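Local coordinates for protein formiminoglutamase (PDB 4MYK) that catalyses the manganese-dependent hydrolysis of N-formimino-L-glutamate to L-glutamate and formamide, using an arginase-like fold, at residues A[37-42]-A[92-97]; A[57-62]-A[293-298]; A[76-81]-A[305-310]; A[142-147]-A[232-237]. The protein carries 1 engineered substitution. All blocks are in the same frame, centred on the assembly; numbering follows the deposited sequence.

Contact 1 (A[37-42]-A[92-97])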
loop_
_atom_site.group_PDB
_atom_site.type_symbol
_atom_site.label_atom_id
_atom_site.label_comp_id
_atom_site.label_asym_id
_atom_site.label_seq_id
_atom_site.Cartn_x
_atom_site.Cartn_y
_atom_site.Cartn_z
ATOM N N PHE A 37 9.674 -23.810 12.195
ATOM C CA PHE A 37 10.708 -24.328 11.308
ATOM C C PHE A 37 11.681 -23.219 10.871
ATOM O O PHE A 37 11.558 -22.659 9.770
ATOM C CB PHE A 37 10.094 -25.059 10.104
ATOM C CG PHE A 37 11.049 -26.008 9.420
ATOM C CD1 PHE A 37 11.563 -27.105 10.099
ATOM C CD2 PHE A 37 11.425 -25.805 8.105
ATOM C CE1 PHE A 37 12.439 -27.969 9.483
ATOM C CE2 PHE A 37 12.295 -26.665 7.480
ATOM C CZ PHE A 37 12.804 -27.750 8.168
ATOM N N PRO A 38 12.669 -22.915 11.737
ATOM C CA PRO A 38 13.611 -21.809 11.547
ATOM C C PRO A 38 14.722 -22.136 10.537
ATOM O O PRO A 38 15.890 -22.199 10.919
ATOM C CB PRO A 38 14.215 -21.621 12.947
ATOM C CG PRO A 38 13.704 -22.777 13.800
ATOM C CD PRO A 38 13.047 -23.751 12.887
ATOM N N TYR A 39 14.361 -22.341 9.270
ATOM C CA TYR A 39 15.342 -22.611 8.223
ATOM C C TYR A 39 15.068 -21.773 6.982
ATOM O O TYR A 39 13.923 -21.554 6.611
ATOM C CB TYR A 39 15.386 -24.104 7.881
ATOM C CG TYR A 39 15.765 -24.946 9.074
ATOM C CD1 TYR A 39 17.094 -25.232 9.354
ATOM C CD2 TYR A 39 14.790 -25.429 9.943
ATOM C CE1 TYR A 39 17.439 -25.989 10.467
ATOM C CE2 TYR A 39 15.123 -26.191 11.059
ATOM C CZ TYR A 39 16.445 -26.468 11.315
ATOM O OH TYR A 39 16.773 -27.221 12.418
ATOM N N ASP A 40 16.139 -21.321 6.347
ATOM C CA ASP A 40 16.065 -20.367 5.250
ATOM C C ASP A 40 15.461 -20.923 3.977
ATOM O O ASP A 40 14.748 -20.222 3.270
ATOM C CB ASP A 40 17.477 -19.867 4.901
ATOM C CG ASP A 40 17.854 -18.591 5.628
ATOM O OD1 ASP A 40 18.902 -18.015 5.276
ATOM O OD2 ASP A 40 17.110 -18.156 6.536
ATOM N N GLU A 41 15.783 -22.173 3.671
ATOM C CA GLU A 41 15.634 -22.700 2.312
ATOM C C GLU A 41 14.255 -22.560 1.652
ATOM O O GLU A 41 13.233 -23.002 2.178
ATOM C CB GLU A 41 16.137 -24.140 2.239
ATOM C CG GLU A 41 17.648 -24.268 2.418
ATOM C CD GLU A 41 18.116 -24.150 3.875
ATOM O OE1 GLU A 41 17.257 -24.119 4.782
ATOM O OE2 GLU A 41 19.350 -24.100 4.105
ATOM N N GLY A 42 14.263 -21.943 0.475
ATOM C CA GLY A 42 13.064 -21.692 -0.296
ATOM C C GLY A 42 13.388 -20.649 -1.343
ATOM O O GLY A 42 14.266 -20.849 -2.175
ATOM N N SER A 92 20.718 -31.474 13.506
ATOM C CA SER A 92 22.115 -31.249 13.130
ATOM C C SER A 92 22.294 -31.052 11.618
ATOM O O SER A 92 23.154 -30.290 11.186
ATOM C CB SER A 92 23.001 -32.393 13.629
ATOM O OG SER A 92 22.844 -33.563 12.842
ATOM N N THR A 93 21.486 -31.751 10.822
ATOM C CA THR A 93 21.515 -31.594 9.368
ATOM C C THR A 93 20.155 -31.160 8.879
ATOM O O THR A 93 19.158 -31.322 9.570
ATOM C CB THR A 93 21.893 -32.900 8.624
ATOM O OG1 THR A 93 20.899 -33.905 8.867
ATOM C CG2 THR A 93 23.266 -33.413 9.060
ATOM N N LEU A 94 20.117 -30.630 7.665
ATOM C CA LEU A 94 18.890 -30.070 7.104
ATOM C C LEU A 94 17.839 -31.128 6.747
ATOM O O LEU A 94 16.653 -30.977 7.037
ATOM C CB LEU A 94 19.229 -29.247 5.868
ATOM C CG LEU A 94 18.103 -28.348 5.413
ATOM C CD1 LEU A 94 17.862 -27.248 6.451
ATOM C CD2 LEU A 94 18.470 -27.781 4.064
ATOM N N GLU A 95 18.291 -32.197 6.107
ATOM C CA GLU A 95 17.422 -33.295 5.729
ATOM C C GLU A 95 16.853 -33.960 6.973
ATOM O O GLU A 95 15.727 -34.444 6.966
ATOM C CB GLU A 95 18.194 -34.311 4.889
ATOM C CG GLU A 95 18.906 -33.700 3.685
ATOM C CD GLU A 95 20.132 -32.875 4.074
ATOM O OE1 GLU A 95 20.943 -33.363 4.896
ATOM O OE2 GLU A 95 20.286 -31.742 3.555
ATOM N N GLU A 96 17.629 -33.988 8.047
ATOM C CA GLU A 96 17.117 -34.522 9.300
ATOM C C GLU A 96 16.031 -33.602 9.868
ATOM O O GLU A 96 15.024 -34.071 10.397
ATOM C CB GLU A 96 18.250 -34.715 10.303
ATOM C CG GLU A 96 17.815 -35.273 11.641
ATOM C CD GLU A 96 18.980 -35.399 12.596
ATOM O OE1 GLU A 96 20.046 -34.813 12.300
ATOM O OE2 GLU A 96 18.833 -36.082 13.630
ATOM N N ALA A 97 16.235 -32.294 9.749
ATOM C CA ALA A 97 15.228 -31.326 10.179
ATOM C C ALA A 97 13.942 -31.521 9.392
ATOM O O ALA A 97 12.849 -31.343 9.912
ATOM C CB ALA A 97 15.746 -29.908 10.004
#
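Y39 OH is gripped by two backbone groups just ahead of 92-97, in a hydrogen bond with I89 O and a weak one with A91 N, and the same oxygen lies 3.8 Å from A97 CB. Anchoring the phenol at its far end fixes where the ring can lie. With CG anti to the carbonyl carbon (chi1 -60°), the Y39 ring leads toward the first turn of helix 94-110, so that CZ comes 3.7 Å from A97 CB while CD1 meets L94 CD1 at 3.6 Å. Y39 and L94 slide past each other in opposite directions. Behind Y39 lies F37: CD2 of Y39 sits 3.4 Å above the F37 ring, over its centre. The same F37 ring also reaches the helix backbone, CE1 of F37 lying 3.4 Å from A97 O. E41 and L94 reach toward each other from opposite directions; the chain of E41 is bent at chi2 (78°), and E41 OE1 comes 3.6 Å from L94 CD1. The loop lies beside the metal centre, the E41 side chain about 8 Å from that of the manganese ligand N122. Since every link between the segments is van der Waals, loop and helix are joined by shape, with the Y39 hydroxyl supplying the directional hold nearby.

Contact 2 (A[57-62]-A[293-298])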
loop_
_atom_site.group_PDB
_atom_site.type_symbol
_atom_site.label_atom_id
_atom_site.label_comp_id
_atom_site.label_asym_id
_atom_site.label_seq_id
_atom_site.Cartn_x
_atom_site.Cartn_y
_atom_site.Cartn_z
ATOM N N ALA A 57 10.707 -16.747 15.281
ATOM C CA ALA A 57 10.948 -15.920 16.461
ATOM C C ALA A 57 10.106 -14.644 16.415
ATOM O O ALA A 57 9.484 -14.247 17.401
ATOM C CB ALA A 57 12.424 -15.574 16.569
ATOM N N ALA A 58 10.087 -14.011 15.251
ATOM C CA ALA A 58 9.340 -12.783 15.046
ATOM C C ALA A 58 7.829 -13.028 15.139
ATOM O O ALA A 58 7.094 -12.242 15.721
ATOM C CB ALA A 58 9.700 -12.189 13.700
ATOM N N PHE A 59 7.373 -14.116 14.538
ATOM C CA PHE A 59 5.993 -14.532 14.687
ATOM C C PHE A 59 5.652 -14.690 16.170
ATOM O O PHE A 59 4.620 -14.193 16.621
ATOM C CB PHE A 59 5.764 -15.845 13.951
ATOM C CG PHE A 59 4.339 -16.317 13.986
ATOM C CD1 PHE A 59 3.860 -17.046 15.062
ATOM C CD2 PHE A 59 3.479 -16.035 12.941
ATOM C CE1 PHE A 59 2.561 -17.476 15.090
ATOM C CE2 PHE A 59 2.185 -16.457 12.974
ATOM C CZ PHE A 59 1.722 -17.181 14.042
ATOM N N ARG A 60 6.520 -15.380 16.921
ATOM C CA ARG A 60 6.291 -15.638 18.354
ATOM C C ARG A 60 6.243 -14.364 19.171
ATOM O O ARG A 60 5.481 -14.265 20.136
ATOM C CB ARG A 60 7.355 -16.565 18.945
ATOM C CG ARG A 60 7.114 -18.022 18.629
ATOM C CD ARG A 60 8.030 -18.965 19.377
ATOM N NE ARG A 60 7.668 -20.339 19.059
ATOM C CZ ARG A 60 8.286 -21.080 18.148
ATOM N NH1 ARG A 60 9.327 -20.589 17.495
ATOM N NH2 ARG A 60 7.876 -22.314 17.904
ATOM N N PHE A 61 7.062 -13.395 18.782
ATOM C CA PHE A 61 7.079 -12.117 19.469
ATOM C C PHE A 61 5.688 -11.503 19.477
ATOM O O PHE A 61 5.169 -11.131 20.532
ATOM C CB PHE A 61 8.067 -11.150 18.820
ATOM C CG PHE A 61 8.232 -9.867 19.582
ATOM C CD1 PHE A 61 7.426 -8.771 19.306
ATOM C CD2 PHE A 61 9.180 -9.760 20.589
ATOM C CE1 PHE A 61 7.577 -7.596 20.012
ATOM C CE2 PHE A 61 9.327 -8.580 21.298
ATOM C CZ PHE A 61 8.526 -7.506 21.010
ATOM N N PHE A 62 5.080 -11.408 18.299
ATOM C CA PHE A 62 3.773 -10.775 18.185
ATOM C C PHE A 62 2.657 -11.707 18.626
ATOM O O PHE A 62 1.589 -11.259 19.032
ATOM C CB PHE A 62 3.574 -10.174 16.783
ATOM C CG PHE A 62 4.463 -8.983 16.534
ATOM C CD1 PHE A 62 4.078 -7.715 16.955
ATOM C CD2 PHE A 62 5.717 -9.138 15.948
ATOM C CE1 PHE A 62 4.915 -6.614 16.766
ATOM C CE2 PHE A 62 6.556 -8.047 15.760
ATOM C CZ PHE A 62 6.153 -6.785 16.170
ATOM N N ARG A 293 3.554 -8.741 12.216
ATOM C CA ARG A 293 2.199 -8.456 12.684
ATOM C C ARG A 293 1.169 -9.037 11.722
ATOM O O ARG A 293 0.197 -9.651 12.135
ATOM C CB ARG A 293 1.973 -6.952 12.881
ATOM C CG ARG A 293 2.833 -6.337 13.980
ATOM C CD ARG A 293 2.433 -4.898 14.286
ATOM N NE ARG A 293 1.043 -4.799 14.737
ATOM C CZ ARG A 293 0.677 -4.519 15.983
ATOM N NH1 ARG A 293 1.595 -4.304 16.915
ATOM N NH2 ARG A 293 -0.606 -4.450 16.300
ATOM N N VAL A 294 1.386 -8.847 10.426
ATOM C CA VAL A 294 0.453 -9.393 9.444
ATOM C C VAL A 294 0.354 -10.913 9.568
ATOM O O VAL A 294 -0.743 -11.476 9.510
ATOM C CB VAL A 294 0.835 -9.006 8.012
ATOM C CG1 VAL A 294 -0.012 -9.784 7.000
ATOM C CG2 VAL A 294 0.695 -7.493 7.829
ATOM N N ALA A 295 1.506 -11.559 9.753
ATOM C CA ALA A 295 1.595 -13.015 9.825
ATOM C C ALA A 295 0.809 -13.542 11.018
ATOM O O ALA A 295 0.057 -14.512 10.895
ATOM C CB ALA A 295 3.052 -13.460 9.897
ATOM N N VAL A 296 0.978 -12.890 12.170
ATOM C CA VAL A 296 0.235 -13.267 13.379
ATOM C C VAL A 296 -1.264 -13.014 13.195
ATOM O O VAL A 296 -2.089 -13.825 13.609
ATOM C CB VAL A 296 0.776 -12.553 14.658
ATOM C CG1 VAL A 296 -0.135 -12.798 15.844
ATOM C CG2 VAL A 296 2.208 -13.012 14.978
ATOM N N TYR A 297 -1.609 -11.900 12.556
ATOM C CA TYR A 297 -3.007 -11.571 12.305
ATOM C C TYR A 297 -3.665 -12.544 11.335
ATOM O O TYR A 297 -4.850 -12.840 11.442
ATOM C CB TYR A 297 -3.146 -10.136 11.801
ATOM C CG TYR A 297 -3.187 -9.107 12.916
ATOM C CD1 TYR A 297 -4.059 -9.258 13.989
ATOM C CD2 TYR A 297 -2.367 -7.986 12.892
ATOM C CE1 TYR A 297 -4.102 -8.327 15.010
ATOM C CE2 TYR A 297 -2.409 -7.047 13.906
ATOM C CZ TYR A 297 -3.276 -7.222 14.965
ATOM O OH TYR A 297 -3.331 -6.291 15.980
ATOM N N MET A 298 -2.885 -13.052 10.391
ATOM C CA MET A 298 -3.357 -14.098 9.491
ATOM C C MET A 298 -3.702 -15.388 10.250
ATOM O O MET A 298 -4.761 -15.989 10.030
ATOM C CB MET A 298 -2.308 -14.371 8.416
ATOM C CG MET A 298 -2.279 -13.345 7.303
ATOM S SD MET A 298 -0.938 -13.616 6.122
ATOM C CE MET A 298 -1.359 -15.211 5.424
#
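R293 enters the contact through its aliphatic part: CG is anti to the carbonyl carbon (chi1 -65°) and lies over one face of the F62 ring, 3.8 Å from R293 CG to the ring centroid, a CH-pi contact. F61 CD1 covers the opposite face of that ring, which is therefore sandwiched. Beyond CG the arginine bends at chi3, and its guanidinium is steeply inclined to the ring rather than stacked on it. Two residues on, A295 meets F59 twice: A295 O lies near the ring plane, 3.6 Å from F59 CE2 at the edge, and A295 CB is 4.0 Å from F59 CD2. V296 then wedges between the two phenylalanines. Its CG2 stands 4.0 Å from the F59 ring centroid and only 14° off the ring normal, a second CH-pi contact, while V296 CG2 also approaches F62 CB at 3.6 Å. The same methyl is 3.1 Å from F59 O, evidence of tight packing. The axes of the two short segments pass 8.6 Å apart, crossing at -68°. A295 also packs on M279 of strand 274-280, and R60 forms salt bridges with D85 and D88 of strand 83-88, so both helices belong to the layer flanking the central parallel sheet of the arginase/deacetylase fold.

Contact 3 (A[76-81]-A[305-310]). Engineered in segment 305-310: P310 (natural residue Ser).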
loop_
_atom_site.group_PDB
_atom_site.type_symbol
_atom_site.label_atom_id
_atom_site.label_comp_id
_atom_site.label_asym_id
_atom_site.label_seq_id
_atom_site.Cartn_x
_atom_site.Cartn_y
_atom_site.Cartn_z
ATOM N N VAL A 76 -17.145 -13.487 16.505
ATOM C CA VAL A 76 -16.693 -14.845 16.766
ATOM C C VAL A 76 -15.876 -14.843 18.055
ATOM O O VAL A 76 -14.943 -14.053 18.207
ATOM C CB VAL A 76 -15.842 -15.408 15.592
ATOM C CG1 VAL A 76 -15.199 -16.720 15.976
ATOM C CG2 VAL A 76 -16.701 -15.592 14.353
ATOM N N ASP A 77 -16.254 -15.707 18.991
ATOM C CA ASP A 77 -15.516 -15.856 20.224
ATOM C C ASP A 77 -14.726 -17.147 20.151
ATOM O O ASP A 77 -15.297 -18.223 20.008
ATOM C CB ASP A 77 -16.478 -15.898 21.410
ATOM C CG ASP A 77 -15.761 -15.955 22.756
ATOM O OD1 ASP A 77 -14.519 -15.901 22.779
ATOM O OD2 ASP A 77 -16.451 -16.045 23.793
ATOM N N ALA A 78 -13.406 -17.032 20.243
ATOM C CA ALA A 78 -12.517 -18.197 20.163
ATOM C C ALA A 78 -12.038 -18.609 21.546
ATOM O O ALA A 78 -11.127 -19.428 21.675
ATOM C CB ALA A 78 -11.310 -17.908 19.245
ATOM N N SER A 79 -12.666 -18.036 22.572
ATOM C CA SER A 79 -12.283 -18.254 23.964
ATOM C C SER A 79 -12.213 -19.724 24.352
ATOM O O SER A 79 -11.502 -20.083 25.290
ATOM C CB SER A 79 -13.237 -17.511 24.899
ATOM O OG SER A 79 -13.043 -16.112 24.792
ATOM N N HIS A 80 -12.942 -20.570 23.629
ATOM C CA HIS A 80 -13.021 -21.992 23.973
ATOM C C HIS A 80 -11.875 -22.858 23.422
ATOM O O HIS A 80 -11.714 -24.005 23.835
ATOM C CB HIS A 80 -14.384 -22.576 23.566
ATOM C CG HIS A 80 -14.489 -22.926 22.115
ATOM N ND1 HIS A 80 -14.994 -22.055 21.171
ATOM C CD2 HIS A 80 -14.162 -24.055 21.444
ATOM C CE1 HIS A 80 -14.969 -22.632 19.983
ATOM N NE2 HIS A 80 -14.464 -23.846 20.121
ATOM N N LEU A 81 -11.086 -22.318 22.494
ATOM C CA LEU A 81 -10.026 -23.095 21.861
ATOM C C LEU A 81 -8.807 -23.136 22.759
ATOM O O LEU A 81 -8.585 -22.224 23.553
ATOM C CB LEU A 81 -9.635 -22.492 20.511
ATOM C CG LEU A 81 -10.559 -22.679 19.309
ATOM C CD1 LEU A 81 -10.002 -21.956 18.087
ATOM C CD2 LEU A 81 -10.752 -24.144 19.016
ATOM N N GLY A 305 -11.735 -18.516 12.540
ATOM C CA GLY A 305 -12.501 -19.339 11.628
ATOM C C GLY A 305 -12.659 -20.732 12.196
ATOM O O GLY A 305 -13.728 -21.343 12.115
ATOM N N PHE A 306 -11.574 -21.229 12.779
ATOM C CA PHE A 306 -11.549 -22.558 13.377
ATOM C C PHE A 306 -12.558 -22.656 14.518
ATOM O O PHE A 306 -13.282 -23.649 14.648
ATOM C CB PHE A 306 -10.150 -22.859 13.892
ATOM C CG PHE A 306 -9.897 -24.310 14.143
ATOM C CD1 PHE A 306 -9.498 -25.150 13.107
ATOM C CD2 PHE A 306 -10.049 -24.840 15.414
ATOM C CE1 PHE A 306 -9.256 -26.492 13.335
ATOM C CE2 PHE A 306 -9.810 -26.177 15.649
ATOM C CZ PHE A 306 -9.408 -27.006 14.605
ATOM N N ALA A 307 -12.615 -21.613 15.335
ATOM C CA ALA A 307 -13.547 -21.593 16.456
ATOM C C ALA A 307 -14.997 -21.828 16.015
ATOM O O ALA A 307 -15.859 -22.128 16.845
ATOM C CB ALA A 307 -13.423 -20.281 17.231
ATOM N N THR A 308 -15.267 -21.697 14.716
ATOM C CA THR A 308 -16.637 -21.825 14.227
ATOM C C THR A 308 -16.981 -23.220 13.733
ATOM O O THR A 308 -18.158 -23.542 13.618
ATOM C CB THR A 308 -17.017 -20.785 13.123
ATOM O OG1 THR A 308 -16.234 -21.010 11.949
ATOM C CG2 THR A 308 -16.831 -19.348 13.612
ATOM N N ARG A 309 -15.988 -24.057 13.443
ATOM C CA ARG A 309 -16.344 -25.404 13.003
ATOM C C ARG A 309 -16.918 -26.261 14.125
ATOM O O ARG A 309 -16.520 -26.125 15.288
ATOM C CB ARG A 309 -15.214 -26.145 12.280
ATOM C CG ARG A 309 -13.818 -25.625 12.443
ATOM C CD ARG A 309 -12.851 -26.598 11.737
ATOM N NE ARG A 309 -11.871 -25.935 10.877
ATOM C CZ ARG A 309 -10.872 -26.556 10.261
ATOM N NH1 ARG A 309 -10.710 -27.864 10.404
ATOM N NH2 ARG A 309 -10.026 -25.865 9.506
ATOM N N PRO A 310 -17.875 -27.135 13.768
ATOM C CA PRO A 310 -18.489 -28.159 14.626
ATOM C C PRO A 310 -17.481 -28.870 15.538
ATOM O O PRO A 310 -17.066 -29.995 15.246
ATOM C CB PRO A 310 -19.072 -29.143 13.609
ATOM C CG PRO A 310 -19.456 -28.272 12.449
ATOM C CD PRO A 310 -18.443 -27.145 12.405
#
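A307 CB is the hub of this contact, 3.7 Å from A78 CA and 3.8 Å from A78 CB, with L81 CD1 a further neighbour at 3.9 Å from A307 CB. Around this methyl the other pairs spread out. A307 O lies in the plane of the H80 ring at its edge, 3.3 Å from H80 CE1. L81 CD2 meets the rim of the F306 ring in its plane, 3.7 Å from F306 CD2. On the other flank V76 CG2 and T308 CG2 touch at 3.8 Å, the side chains crossing at about a right angle; at chi1 65° the T308 hydroxyl turns back to hydrogen-bond with G305 O, and CG2 is turned to V76. Local turns set these groups in place. D77 OD1 accepts from both S79 N (2.8 Å, 52° out of the carboxylate plane, an Asx turn) and S79 OG, on the syn lone pair. Type I turns run from A78 to L81 and from F306 to R309. Farther out, V76 packs on L304 and F266, F306 meets F114 edge-to-face and R309 hydrogen-bonds to G269 O and V274 O. The chain's C-terminal part and the turn after strand 76-77 thus meet beside helices 290-306 and 258-270, next to strand 114-119.

Contact 4 (A[142-147]-A[232-237]). With MN (manganese (II) ion), chain C.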
loop_
_atom_site.group_PDB
_atom_site.type_symbol
_atom_site.label_atom_id
_atom_site.label_comp_id
_atom_site.label_asym_id
_atom_site.label_seq_id
_atom_site.Cartn_x
_atom_site.Cartn_y
_atom_site.Cartn_z
ATOM N N VAL A 142 -4.257 -30.302 -1.794
ATOM C CA VAL A 142 -3.225 -29.311 -1.481
ATOM C C VAL A 142 -3.441 -27.995 -2.241
ATOM O O VAL A 142 -3.656 -27.994 -3.456
ATOM C CB VAL A 142 -1.790 -29.856 -1.775
ATOM C CG1 VAL A 142 -0.708 -28.789 -1.467
ATOM C CG2 VAL A 142 -1.527 -31.138 -1.003
ATOM N N ILE A 143 -3.391 -26.880 -1.515
ATOM C CA ILE A 143 -3.375 -25.564 -2.153
ATOM C C ILE A 143 -2.113 -24.764 -1.801
ATOM O O ILE A 143 -1.775 -24.592 -0.624
ATOM C CB ILE A 143 -4.671 -24.744 -1.878
ATOM C CG1 ILE A 143 -4.562 -23.341 -2.486
ATOM C CG2 ILE A 143 -4.995 -24.687 -0.382
ATOM C CD1 ILE A 143 -5.859 -22.543 -2.405
ATOM N N ASN A 144 -1.407 -24.310 -2.837
ATOM C CA ASN A 144 -0.245 -23.444 -2.677
ATOM C C ASN A 144 -0.622 -21.996 -3.013
ATOM O O ASN A 144 -0.769 -21.637 -4.189
ATOM C CB ASN A 144 0.931 -23.945 -3.552
ATOM C CG ASN A 144 2.206 -23.101 -3.404
ATOM O OD1 ASN A 144 2.466 -22.507 -2.359
ATOM N ND2 ASN A 144 3.002 -23.057 -4.458
ATOM N N VAL A 145 -0.806 -21.191 -1.964
ATOM C CA VAL A 145 -0.951 -19.742 -2.083
ATOM C C VAL A 145 0.444 -19.135 -2.197
ATOM O O VAL A 145 1.224 -19.148 -1.230
ATOM C CB VAL A 145 -1.670 -19.120 -0.857
ATOM C CG1 VAL A 145 -1.860 -17.596 -1.052
ATOM C CG2 VAL A 145 -3.007 -19.817 -0.609
ATOM N N ASP A 146 0.755 -18.607 -3.378
ATOM C CA ASP A 146 2.125 -18.280 -3.700
ATOM C C ASP A 146 2.144 -17.491 -4.990
ATOM O O ASP A 146 1.488 -17.874 -5.955
ATOM C CB ASP A 146 2.906 -19.579 -3.865
ATOM C CG ASP A 146 4.385 -19.375 -3.827
ATOM O OD1 ASP A 146 4.834 -18.211 -3.880
ATOM O OD2 ASP A 146 5.097 -20.390 -3.738
ATOM N N SER A 147 2.881 -16.379 -4.999
ATOM C CA SER A 147 3.039 -15.576 -6.212
ATOM C C SER A 147 3.944 -16.316 -7.184
ATOM O O SER A 147 4.026 -15.984 -8.363
ATOM C CB SER A 147 3.601 -14.185 -5.897
ATOM O OG SER A 147 4.897 -14.246 -5.332
ATOM N N PHE A 232 -4.442 -29.399 2.733
ATOM C CA PHE A 232 -3.262 -28.746 3.287
ATOM C C PHE A 232 -3.280 -27.300 2.792
ATOM O O PHE A 232 -3.146 -27.052 1.590
ATOM C CB PHE A 232 -2.006 -29.489 2.799
ATOM C CG PHE A 232 -0.713 -28.795 3.103
ATOM C CD1 PHE A 232 -0.621 -27.841 4.110
ATOM C CD2 PHE A 232 0.431 -29.106 2.386
ATOM C CE1 PHE A 232 0.589 -27.205 4.386
ATOM C CE2 PHE A 232 1.643 -28.472 2.666
ATOM C CZ PHE A 232 1.711 -27.518 3.667
ATOM N N PHE A 233 -3.473 -26.359 3.718
ATOM C CA PHE A 233 -3.547 -24.936 3.383
ATOM C C PHE A 233 -2.167 -24.313 3.551
ATOM O O PHE A 233 -1.753 -23.990 4.662
ATOM C CB PHE A 233 -4.595 -24.231 4.255
ATOM C CG PHE A 233 -4.886 -22.804 3.841
ATOM C CD1 PHE A 233 -5.255 -22.499 2.531
ATOM C CD2 PHE A 233 -4.816 -21.766 4.769
ATOM C CE1 PHE A 233 -5.524 -21.177 2.159
ATOM C CE2 PHE A 233 -5.091 -20.460 4.396
ATOM C CZ PHE A 233 -5.443 -20.170 3.095
ATOM N N SER A 234 -1.460 -24.173 2.431
ATOM C CA SER A 234 -0.068 -23.717 2.417
ATOM C C SER A 234 0.006 -22.264 1.956
ATOM O O SER A 234 -0.289 -21.953 0.796
ATOM C CB SER A 234 0.777 -24.603 1.492
ATOM O OG SER A 234 2.163 -24.327 1.618
ATOM N N PHE A 235 0.397 -21.379 2.861
ATOM C CA PHE A 235 0.338 -19.946 2.581
ATOM C C PHE A 235 1.700 -19.275 2.524
ATOM O O PHE A 235 2.210 -18.840 3.553
ATOM C CB PHE A 235 -0.507 -19.231 3.633
ATOM C CG PHE A 235 -1.201 -18.002 3.112
ATOM C CD1 PHE A 235 -0.514 -17.071 2.357
ATOM C CD2 PHE A 235 -2.553 -17.788 3.365
ATOM C CE1 PHE A 235 -1.149 -15.946 1.880
ATOM C CE2 PHE A 235 -3.194 -16.651 2.888
ATOM C CZ PHE A 235 -2.494 -15.738 2.146
ATOM N N ASP A 236 2.277 -19.173 1.329
ATOM C CA ASP A 236 3.507 -18.403 1.149
ATOM C C ASP A 236 3.147 -16.932 1.262
ATOM O O ASP A 236 2.340 -16.440 0.487
ATOM C CB ASP A 236 4.136 -18.689 -0.214
ATOM C CG ASP A 236 5.454 -17.943 -0.430
ATOM O OD1 ASP A 236 5.694 -16.892 0.199
ATOM O OD2 ASP A 236 6.262 -18.423 -1.240
ATOM N N VAL A 237 3.727 -16.233 2.233
ATOM C CA VAL A 237 3.325 -14.850 2.475
ATOM C C VAL A 237 3.878 -13.836 1.447
ATOM O O VAL A 237 3.464 -12.667 1.433
ATOM C CB VAL A 237 3.582 -14.406 3.941
ATOM C CG1 VAL A 237 2.737 -15.228 4.892
ATOM C CG2 VAL A 237 5.052 -14.518 4.298
HETATM MN MN MN C . 6.714 -17.363 -3.181
HETATM O O HOH W 1 3.519 -22.039 0.202
HETATM O O HOH W 2 8.437 -19.010 -3.480
#
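D146 and D236 both hold CG anti to the backbone N, at chi1 -164° and -178°, and this brings their carboxylates together at the C-terminal ends of the strands, on one manganese ion. D146 OD1 binds it at 2.2 Å and D236 OD2 at 2.3 Å, and a water is a further ligand. The shared cation explains why D146 OD1 and D236 OD2 can lie 3.0 Å apart; the two carboxylate planes are turned 47° against each other. H148 and D238 complete the protein ligands of this ion; D146 and D236 also bind a second manganese ion, with N122. Behind the site the backbones run parallel, and bonds from I143 N to F232 O, S234 N to I143 O and V145 N to S234 O lead up to D236 N, 2.8 Å from V145 O, a bond that places the second ligand. These are neighbouring strands of the eight-stranded parallel sheet of the arginase/deacetylase fold, whose binuclear manganese site sits at the C-terminal strand ends. On the face of N144 and S234 a water donates to both, 2.8 Å from N144 OD1 and 3.0 Å from S234 OG; N144 ND2 bonds to E182 and S234 OG to D278, so these buried polar groups are held from several directions. The other face is apolar. I143 CG2 lies at the edge of the F233 ring, 3.7 Å from F233 CD1, and V145 CG1 stands over the F235 ring, 3.8 Å from its centroid, in a CH-pi contact beneath helix 258-270.

How the contacts relate
From the N terminus, 37-42, 57-62 and 76-81 each open a loop before any has closed. Contact 1 closes first, at 92-97, tying the loop after strand 32-37 to helix 94-110. Contact 4 then opens and closes between 142-147 and 232-237, in series with contact 1 and nested inside the long loops of contacts 2 and 3. Those two close last, both on helix 290-306, and cross each other as each crosses contact 1. Contact 2 joins this helix to helix 55-63; contact 3 joins the chain at and after its last turn to strand 76-77 and the turn that follows. Contacts 2 and 4 touch through M298 CE and F235 CE2, 3.4 Å apart, linking the helical layer to the sheet.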